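Local coordinates for protein alkaline phosphatase (Thermus thermophilus, PDB 7KWD) that probably hydrolyses phosphate monoesters as a homodimeric, zinc- and magnesium-binding alkaline phosphatase, at residues Y394-V399 against M409-V414. Numbering follows the deposited sequence.
Sequences YWPEGV and MAWAMV
P396 lays its CD carbon on the indole of W411, a CH-pi contact made over the five-membered ring: CD stands 3.5 Å from the ring centroid and only 13° off the ring normal. P396 CD lies over the pyrrole part, off-centre for the indole as a whole, and is nearest W411 CD1, at 3.4 Å. Farther along the pyrrolidine, P396 CG reaches the same heterocycle, 4.0 Å from W411 NE1. The peptide bond before P396 is cis, which folds the proline back beside the preceding tryptophan: P396 CB lies over the centre of the W395 ring, 4.2 Å above its plane. P396 therefore touches two indoles, CB on W395 of its own loop and CD on W411 of the helix.

The remaining apolar contact is looser. W395 CE3 comes within 4.1 Å of W411 CB, the two side chains crossing at about a right angle. W395 does not aim its CB at the helix, but chi1 of -163°, with CG anti to the backbone N, brings its six-membered ring nearer.

In the fold, this is the loop after helix 379-391 set against the last turn of helix 406-412, well away from the metal sites and close to the second subunit. There R400 of the second subunit makes a cation-pi contact with W411, and W395 and P396 pack on P396 and W395 of that subunit.

W411 NE1 is hydrogen-bonded to Q401 OE1, and W395 N to T408 OG1. An alanine in place of W411 would probably leave P396 CD without its aromatic face and Q401 OE1 without the indole N-H, and R400 of the second subunit would lose its cation-pi partner.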
loop_
_atom_site.group_PDB
_atom_site.type_symbol
_atom_site.label_atom_id
_atom_site.label_comp_id
_atom_site.label_asym_id
_atom_site.label_seq_id
_atom_site.Cartn_x
_atom_site.Cartn_y
_atom_site.Cartn_z
ATOM N N TYR A 394 -27.849 2.364 3.304
ATOM C CA TYR A 394 -26.452 2.744 3.148
ATOM C C TYR A 394 -26.201 3.175 1.713
ATOM O O TYR A 394 -26.852 2.698 0.781
ATOM C CB TYR A 394 -25.552 1.575 3.555
ATOM C CG TYR A 394 -25.856 1.071 4.945
ATOM C CD1 TYR A 394 -25.989 1.956 5.998
ATOM C CD2 TYR A 394 -26.012 -0.282 5.206
ATOM C CE1 TYR A 394 -26.273 1.522 7.272
ATOM C CE2 TYR A 394 -26.298 -0.733 6.488
ATOM C CZ TYR A 394 -26.427 0.183 7.515
ATOM O OH TYR A 394 -26.699 -0.227 8.793
ATOM N N TRP A 395 -25.271 4.107 1.541
ATOM C CA TRP A 395 -24.922 4.582 0.218
ATOM C C TRP A 395 -23.415 4.706 0.059
ATOM O O TRP A 395 -22.732 5.234 0.940
ATOM C CB TRP A 395 -25.570 5.959 -0.052
ATOM C CG TRP A 395 -25.587 6.282 -1.486
ATOM C CD1 TRP A 395 -26.500 5.865 -2.410
ATOM C CD2 TRP A 395 -24.632 7.076 -2.194
ATOM N NE1 TRP A 395 -26.169 6.355 -3.654
ATOM C CE2 TRP A 395 -25.029 7.108 -3.543
ATOM C CE3 TRP A 395 -23.480 7.769 -1.816
ATOM C CZ2 TRP A 395 -24.318 7.807 -4.510
ATOM C CZ3 TRP A 395 -22.785 8.467 -2.775
ATOM C CH2 TRP A 395 -23.204 8.485 -4.098
ATOM N N PRO A 396 -22.874 4.248 -1.081
ATOM C CA PRO A 396 -23.581 3.612 -2.194
ATOM C C PRO A 396 -24.063 2.202 -1.889
ATOM O O PRO A 396 -24.967 1.697 -2.553
ATOM C CB PRO A 396 -22.527 3.580 -3.310
ATOM C CG PRO A 396 -21.242 3.681 -2.606
ATOM C CD PRO A 396 -21.484 4.579 -1.449
ATOM N N GLU A 397 -23.451 1.561 -0.909
ATOM C CA GLU A 397 -23.825 0.196 -0.555
ATOM C C GLU A 397 -23.099 -0.153 0.739
ATOM O O GLU A 397 -22.461 0.695 1.369
ATOM C CB GLU A 397 -23.522 -0.783 -1.684
ATOM C CG GLU A 397 -22.093 -0.788 -2.213
ATOM C CD GLU A 397 -21.179 -1.571 -1.314
ATOM O OE1 GLU A 397 -21.412 -2.802 -1.121
ATOM O OE2 GLU A 397 -20.267 -0.958 -0.768
ATOM N N GLY A 398 -23.252 -1.402 1.158
ATOM C CA GLY A 398 -22.818 -1.753 2.495
ATOM C C GLY A 398 -22.099 -3.080 2.590
ATOM O O GLY A 398 -21.978 -3.636 3.684
ATOM N N VAL A 399 -21.602 -3.595 1.467
ATOM C CA VAL A 399 -20.818 -4.830 1.452
ATOM C C VAL A 399 -19.343 -4.547 1.180
ATOM O O VAL A 399 -18.474 -4.891 1.982
ATOM C CB VAL A 399 -21.392 -5.834 0.429
ATOM C CG1 VAL A 399 -20.542 -7.109 0.364
ATOM C CG2 VAL A 399 -22.831 -6.152 0.823
ATOM N N MET A 409 -21.215 8.067 5.749
ATOM C CA MET A 409 -20.742 9.392 6.131
ATOM C C MET A 409 -19.555 9.814 5.271
ATOM O O MET A 409 -19.484 10.957 4.806
ATOM C CB MET A 409 -20.384 9.388 7.617
ATOM C CG MET A 409 -21.616 9.237 8.517
ATOM S SD MET A 409 -21.280 9.004 10.262
ATOM C CE MET A 409 -20.839 10.677 10.764
ATOM N N ALA A 410 -18.622 8.897 5.019
ATOM C CA ALA A 410 -17.443 9.270 4.251
ATOM C C ALA A 410 -17.825 9.639 2.831
ATOM O O ALA A 410 -17.381 10.665 2.303
ATOM C CB ALA A 410 -16.425 8.129 4.260
ATOM N N TRP A 411 -18.707 8.840 2.223
ATOM C CA TRP A 411 -19.174 9.138 0.881
ATOM C C TRP A 411 -20.025 10.396 0.850
ATOM O O TRP A 411 -20.027 11.112 -0.159
ATOM C CB TRP A 411 -19.962 7.955 0.331
ATOM C CG TRP A 411 -19.103 6.916 -0.304
ATOM C CD1 TRP A 411 -18.734 5.712 0.228
ATOM C CD2 TRP A 411 -18.516 6.980 -1.608
ATOM N NE1 TRP A 411 -17.954 5.025 -0.669
ATOM C CE2 TRP A 411 -17.801 5.790 -1.799
ATOM C CE3 TRP A 411 -18.519 7.936 -2.630
ATOM C CZ2 TRP A 411 -17.099 5.528 -2.972
ATOM C CZ3 TRP A 411 -17.826 7.676 -3.785
ATOM C CH2 TRP A 411 -17.116 6.484 -3.945
ATOM N N ALA A 412 -20.725 10.694 1.937
ATOM C CA ALA A 412 -21.512 11.922 1.993
ATOM C C ALA A 412 -20.631 13.158 1.873
ATOM O O ALA A 412 -21.081 14.184 1.344
ATOM C CB ALA A 412 -22.333 11.941 3.287
ATOM N N MET A 413 -19.366 13.079 2.323
ATOM C CA MET A 413 -18.451 14.212 2.244
ATOM C C MET A 413 -17.374 14.010 1.181
ATOM O O MET A 413 -16.248 14.489 1.329
ATOM C CB MET A 413 -17.821 14.494 3.607
ATOM C CG MET A 413 -16.904 13.405 4.138
ATOM S SD MET A 413 -16.310 13.875 5.785
ATOM C CE MET A 413 -14.959 14.961 5.400
ATOM N N VAL A 414 -17.717 13.322 0.098
ATOM C CA VAL A 414 -16.780 13.111 -0.990
ATOM C C VAL A 414 -16.488 14.431 -1.685
ATOM O O VAL A 414 -17.316 15.341 -1.727
ATOM C CB VAL A 414 -17.346 12.064 -1.968
ATOM C CG1 VAL A 414 -18.623 12.585 -2.600
ATOM C CG2 VAL A 414 -16.386 11.716 -3.069
#